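Local coordinates for putative sugar binding protein (PDB 3KEZ) that probably binds sugars at the outer membrane as a calcium-containing member of the SusD family, at residues 48-53 with 282-287; 54-59 with 420-425. All blocks are in the same frame, centred on the assembly; numbering follows the deposited sequence.

Contact 1: residues 48-53 with 282-287; sequences GDVTGD and DDMCIT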
loop_
_atom_site.group_PDB
_atom_site.type_symbol
_atom_site.label_atom_id
_atom_site.label_comp_id
_atom_site.label_asym_id
_atom_site.label_seq_id
_atom_site.Cartn_x
_atom_site.Cartn_y
_atom_site.Cartn_z
ATOM N N GLY A 48 -0.894 6.972 -3.816
ATOM C CA GLY A 48 0.421 7.409 -3.373
ATOM C C GLY A 48 1.455 7.562 -4.489
ATOM O O GLY A 48 2.570 8.073 -4.246
ATOM N N ASP A 49 1.127 7.084 -5.694
ATOM C CA ASP A 49 2.042 7.224 -6.830
ATOM C C ASP A 49 1.786 8.534 -7.603
ATOM O O ASP A 49 2.721 9.331 -7.806
ATOM C CB ASP A 49 1.932 6.019 -7.784
ATOM C CG ASP A 49 2.580 4.751 -7.221
ATOM O OD1 ASP A 49 3.821 4.702 -7.063
ATOM O OD2 ASP A 49 1.862 3.775 -6.977
ATOM N N VAL A 50 0.530 8.783 -8.001
ATOM C CA VAL A 50 0.261 9.932 -8.872
ATOM C C VAL A 50 0.230 11.250 -8.117
ATOM O O VAL A 50 0.268 12.286 -8.734
ATOM C CB VAL A 50 -0.992 9.791 -9.717
ATOM C CG1 VAL A 50 -0.880 8.506 -10.539
ATOM C CG2 VAL A 50 -2.263 9.802 -8.846
ATOM N N THR A 51 0.138 11.195 -6.791
ATOM C CA THR A 51 0.335 12.382 -5.972
ATOM C C THR A 51 1.824 12.630 -5.600
ATOM O O THR A 51 2.146 13.582 -4.874
ATOM C CB THR A 51 -0.471 12.270 -4.668
ATOM O OG1 THR A 51 0.016 11.139 -3.943
ATOM C CG2 THR A 51 -2.001 12.198 -4.921
ATOM N N GLY A 52 2.726 11.768 -6.085
ATOM C CA GLY A 52 4.160 11.941 -5.933
ATOM C C GLY A 52 4.866 12.622 -7.089
ATOM O O GLY A 52 4.272 13.406 -7.853
ATOM N N ASP A 53 6.153 12.310 -7.195
ATOM C CA ASP A 53 7.048 12.833 -8.219
ATOM C C ASP A 53 7.514 11.836 -9.294
ATOM O O ASP A 53 8.168 12.266 -10.256
ATOM C CB ASP A 53 8.290 13.495 -7.559
ATOM C CG ASP A 53 9.044 12.570 -6.627
ATOM O OD1 ASP A 53 8.487 11.542 -6.206
ATOM O OD2 ASP A 53 10.190 12.916 -6.252
ATOM N N ASP A 282 -4.303 3.712 -20.749
ATOM C CA ASP A 282 -3.188 4.671 -20.942
ATOM C C ASP A 282 -3.246 5.781 -19.883
ATOM O O ASP A 282 -3.206 6.977 -20.206
ATOM C CB ASP A 282 -3.222 5.296 -22.335
ATOM C CG ASP A 282 -3.393 4.262 -23.449
ATOM O OD1 ASP A 282 -4.535 3.839 -23.661
ATOM O OD2 ASP A 282 -2.398 3.905 -24.121
ATOM N N ASP A 283 -3.397 5.387 -18.635
ATOM C CA ASP A 283 -3.936 6.317 -17.645
ATOM C C ASP A 283 -2.826 6.954 -16.819
ATOM O O ASP A 283 -2.819 8.165 -16.604
ATOM C CB ASP A 283 -4.935 5.609 -16.750
ATOM C CG ASP A 283 -5.905 6.565 -16.112
ATOM O OD1 ASP A 283 -5.580 7.064 -15.011
ATOM O OD2 ASP A 283 -6.961 6.845 -16.741
HETATM N N MSE A 284 -1.890 6.138 -16.353
HETATM C CA MSE A 284 -0.812 6.649 -15.515
HETATM C C MSE A 284 0.529 6.069 -15.970
HETATM O O MSE A 284 0.617 4.879 -16.303
HETATM C CB MSE A 284 -1.107 6.357 -14.046
HETATM C CG MSE A 284 -1.294 4.887 -13.726
HETATM SE SE MSE A 284 -1.826 4.452 -11.890
HETATM C CE MSE A 284 -0.147 4.584 -10.987
ATOM N N CYS A 285 1.558 6.930 -16.040
ATOM C CA CYS A 285 2.889 6.524 -16.527
ATOM C C CYS A 285 3.982 7.060 -15.591
ATOM O O CYS A 285 3.697 7.833 -14.655
ATOM C CB CYS A 285 3.114 7.076 -17.926
ATOM S SG CYS A 285 3.065 8.881 -17.985
ATOM N N ILE A 286 5.229 6.670 -15.840
ATOM C CA ILE A 286 6.335 7.222 -15.057
ATOM C C ILE A 286 6.624 8.652 -15.521
ATOM O O ILE A 286 6.363 8.998 -16.660
ATOM C CB ILE A 286 7.615 6.390 -15.136
ATOM C CG1 ILE A 286 8.227 6.424 -16.530
ATOM C CG2 ILE A 286 7.392 4.955 -14.618
ATOM C CD1 ILE A 286 9.488 5.573 -16.664
ATOM N N THR A 287 7.134 9.489 -14.619
ATOM C CA THR A 287 7.611 10.813 -14.990
ATOM C C THR A 287 8.986 10.699 -15.680
ATOM O O THR A 287 9.692 9.694 -15.525
ATOM C CB THR A 287 7.727 11.722 -13.772
ATOM O OG1 THR A 287 8.532 11.048 -12.802
ATOM C CG2 THR A 287 6.291 12.039 -13.167
#
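Met-284 and Val-50 make the apolar half of this contact. It sets the end of helix 43-50 against strand 284-286, which pairs antiparallel with strand 55-57 in this SusD-family protein, away from the calcium site. Met-284 is a selenomethionine. Its CG sits between the backbone N and the carbonyl carbon (chi1 58°), and the chain bends again at chi3 (-80°). The two turns bring the terminal methyl round to the helix end. There CE lies 4.0 Å from Val-50 CG1 and 4.1 Å from Asp-49 CB. The same Val-50 CG1 also rests 4.1 Å from Met-284 CB, so one valine branch touches both ends of the bent chain. The two side chains cross at about a right angle. Met-55 and Met-272 also pack on Met-284.

Asp-49 offers its CB, not its charge, to this patch. Its carboxylate goes to backbone N-H groups instead: OD1 accepts from Ala-394, and OD2 takes a weak bond from Gly-396.

The polar half is a single hydrogen bond. Thr-287 OG1 donates to Asp-53 O at 2.8 Å, with the donor tilted 16° from the carbonyl plane. Thr-287 CG2 stands 3.5 Å from Asp-53 O, close to the carbonyl that the hydroxyl grips. Thr-287 is also the N-cap of helix 288-295, where OG1 makes a weak bond to Phe-290 N. The Asp-53 carboxylate forms a salt bridge with Arg-398.

All the touching residues are buried. Methyl packing joins strand to helix end; just after the strand, a hydroxyl that also weakly caps the next helix ties down the turn following helix 43-50.

Contact 2: residues 54-59 with 420-425; sequences DMQAVS and NKTKHN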
loop_
_atom_site.group_PDB
_atom_site.type_symbol
_atom_site.label_atom_id
_atom_site.label_comp_id
_atom_site.label_asym_id
_atom_site.label_seq_id
_atom_site.Cartn_x
_atom_site.Cartn_y
_atom_site.Cartn_z
ATOM N N ASP A 54 7.168 10.550 -9.139
ATOM C CA ASP A 54 7.746 9.470 -9.962
ATOM C C ASP A 54 6.777 8.886 -10.986
ATOM O O ASP A 54 7.207 8.297 -11.982
ATOM C CB ASP A 54 8.339 8.388 -9.091
ATOM C CG ASP A 54 9.593 8.825 -8.357
ATOM O OD1 ASP A 54 10.210 9.836 -8.757
ATOM O OD2 ASP A 54 10.026 8.088 -7.413
HETATM N N MSE A 55 5.488 9.172 -10.794
HETATM C CA MSE A 55 4.413 8.835 -11.734
HETATM C C MSE A 55 3.460 10.005 -11.867
HETATM O O MSE A 55 3.383 10.869 -10.987
HETATM C CB MSE A 55 3.654 7.561 -11.295
HETATM C CG MSE A 55 4.587 6.352 -11.176
HETATM SE SE MSE A 55 3.603 4.719 -11.127
HETATM C CE MSE A 55 2.924 4.852 -12.902
ATOM N N GLN A 56 2.730 10.030 -12.981
ATOM C CA GLN A 56 1.801 11.109 -13.259
ATOM C C GLN A 56 0.634 10.551 -14.039
ATOM O O GLN A 56 0.754 9.492 -14.626
ATOM C CB GLN A 56 2.486 12.181 -14.105
ATOM C CG GLN A 56 3.142 11.675 -15.385
ATOM C CD GLN A 56 3.657 12.790 -16.206
ATOM O OE1 GLN A 56 4.819 13.155 -16.108
ATOM N NE2 GLN A 56 2.781 13.385 -16.999
ATOM N N ALA A 57 -0.469 11.293 -14.075
ATOM C CA ALA A 57 -1.521 11.055 -15.060
ATOM C C ALA A 57 -0.963 11.318 -16.445
ATOM O O ALA A 57 -0.179 12.264 -16.653
ATOM C CB ALA A 57 -2.702 11.961 -14.820
ATOM N N VAL A 58 -1.362 10.485 -17.395
ATOM C CA VAL A 58 -0.950 10.659 -18.785
ATOM C C VAL A 58 -1.578 11.912 -19.375
ATOM O O VAL A 58 -1.003 12.551 -20.256
ATOM C CB VAL A 58 -1.301 9.409 -19.604
ATOM C CG1 VAL A 58 -1.403 9.753 -21.112
ATOM C CG2 VAL A 58 -0.256 8.318 -19.313
ATOM N N SER A 59 -2.747 12.272 -18.862
ATOM C CA SER A 59 -3.420 13.501 -19.248
ATOM C C SER A 59 -4.376 13.925 -18.138
ATOM O O SER A 59 -4.679 13.149 -17.235
ATOM C CB SER A 59 -4.180 13.308 -20.553
ATOM O OG SER A 59 -5.489 12.850 -20.275
ATOM N N ASN A 420 8.725 10.859 -25.271
ATOM C CA ASN A 420 8.684 12.257 -25.689
ATOM C C ASN A 420 7.336 12.918 -25.540
ATOM O O ASN A 420 7.229 14.105 -25.795
ATOM C CB ASN A 420 9.246 12.457 -27.119
ATOM C CG ASN A 420 8.378 11.846 -28.203
ATOM O OD1 ASN A 420 7.174 11.678 -28.033
ATOM N ND2 ASN A 420 8.986 11.531 -29.337
ATOM N N LYS A 421 6.308 12.175 -25.132
ATOM C CA LYS A 421 5.007 12.787 -24.823
ATOM C C LYS A 421 4.733 12.945 -23.330
ATOM O O LYS A 421 3.689 13.471 -22.936
ATOM C CB LYS A 421 3.871 11.998 -25.483
ATOM C CG LYS A 421 3.840 12.149 -26.998
ATOM C CD LYS A 421 2.784 11.267 -27.650
ATOM C CE LYS A 421 2.914 11.323 -29.169
ATOM N NZ LYS A 421 2.409 10.096 -29.801
ATOM N N THR A 422 5.665 12.501 -22.495
ATOM C CA THR A 422 5.492 12.580 -21.061
ATOM C C THR A 422 5.961 13.942 -20.564
ATOM O O THR A 422 7.135 14.285 -20.680
ATOM C CB THR A 422 6.357 11.499 -20.354
ATOM O OG1 THR A 422 6.036 10.199 -20.859
ATOM C CG2 THR A 422 6.180 11.551 -18.817
ATOM N N LYS A 423 5.069 14.710 -19.973
ATOM C CA LYS A 423 5.454 16.018 -19.452
ATOM C C LYS A 423 4.488 16.380 -18.335
ATOM O O LYS A 423 3.313 15.997 -18.375
ATOM C CB LYS A 423 5.447 17.089 -20.565
ATOM C CG LYS A 423 4.097 17.418 -21.151
ATOM C CD LYS A 423 4.200 18.588 -22.217
ATOM C CE LYS A 423 4.837 19.886 -21.634
ATOM N NZ LYS A 423 4.733 21.128 -22.484
ATOM N N HIS A 424 4.974 17.117 -17.343
ATOM C CA HIS A 424 4.089 17.550 -16.262
ATOM C C HIS A 424 3.002 18.519 -16.771
ATOM O O HIS A 424 3.192 19.260 -17.744
ATOM C CB HIS A 424 4.877 18.120 -15.085
ATOM C CG HIS A 424 5.544 17.070 -14.263
ATOM N ND1 HIS A 424 4.851 16.233 -13.413
ATOM C CD2 HIS A 424 6.837 16.682 -14.204
ATOM C CE1 HIS A 424 5.697 15.389 -12.849
ATOM N NE2 HIS A 424 6.913 15.648 -13.302
ATOM N N ASN A 425 1.839 18.481 -16.139
ATOM C CA ASN A 425 0.767 19.416 -16.471
ATOM C C ASN A 425 -0.065 19.615 -15.219
ATOM O O ASN A 425 -1.117 19.017 -15.039
ATOM C CB ASN A 425 -0.093 18.870 -17.625
ATOM C CG ASN A 425 -1.142 19.838 -18.070
ATOM O OD1 ASN A 425 -1.142 21.016 -17.686
ATOM N ND2 ASN A 425 -2.039 19.364 -18.920
HETATM O O HOH W 1 2.099 13.578 -20.515
#
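Gln-56 reaches from strand 55-57 to the loop 420-425 and carries the close part of the contact with its amide. Its chi1 of 53° places CG over the backbone, between N and C, and the extended chain beyond carries the amide out to Lys-423. NE2 donates to Lys-423 O at 3.0 Å. The N-H points almost straight at the oxygen (166°), but NE2 stands well above the carbonyl plane. A second bond runs from NE2 to Ala-57 O at 3.2 Å. Both acceptors lie near the amide plane, so the two bonds fix how the amide is turned about the end of the side chain. The other end of the amide, OE1, is 3.4 Å from Thr-422 CG2. It also sits over the centre of one face of the His-424 ring, 4.0 Å above the plane. That ring is held in turn by Tyr-68, whose hydroxyl bonds to ND1.

Strand 55-57 pairs antiparallel with strand 284-286 in a two-stranded sheet, and the loop, between strands 409-410 and 430-431, packs against it through Gln-56. An alanine in place of Gln-56 would probably leave Lys-423 O without this donor and open a gap between Thr-422 and the His-424 ring.

The other side is looser and bridged by water. Water 1 accepts from Lys-423 N at 3.2 Å. It lies 2.9 Å from Lys-421 O. Val-58 O is 3.3 Å from the same water, which thus links the two backbones. Lys-423 is exposed, and its CB points away from the strand.

In the fold
The centres of contacts 1 and 2 are about 7 Å apart, on the same side of the chain's centre. Helix 43-50 runs through a short turn into strand 55-57, so the first segments of both contacts are consecutive. Their partners come much later, 282-287 and then 420-425, and the two connections cross along the chain. The contacts meet in the small antiparallel sheet of strands 55-57 and 284-286. Asp-283 O to Val-58 N and Thr-287 N to Asp-54 O, both 2.9 Å, are probable hydrogen bonds between them. Together they join early and late parts of the SusD-family chain, away from the calcium site.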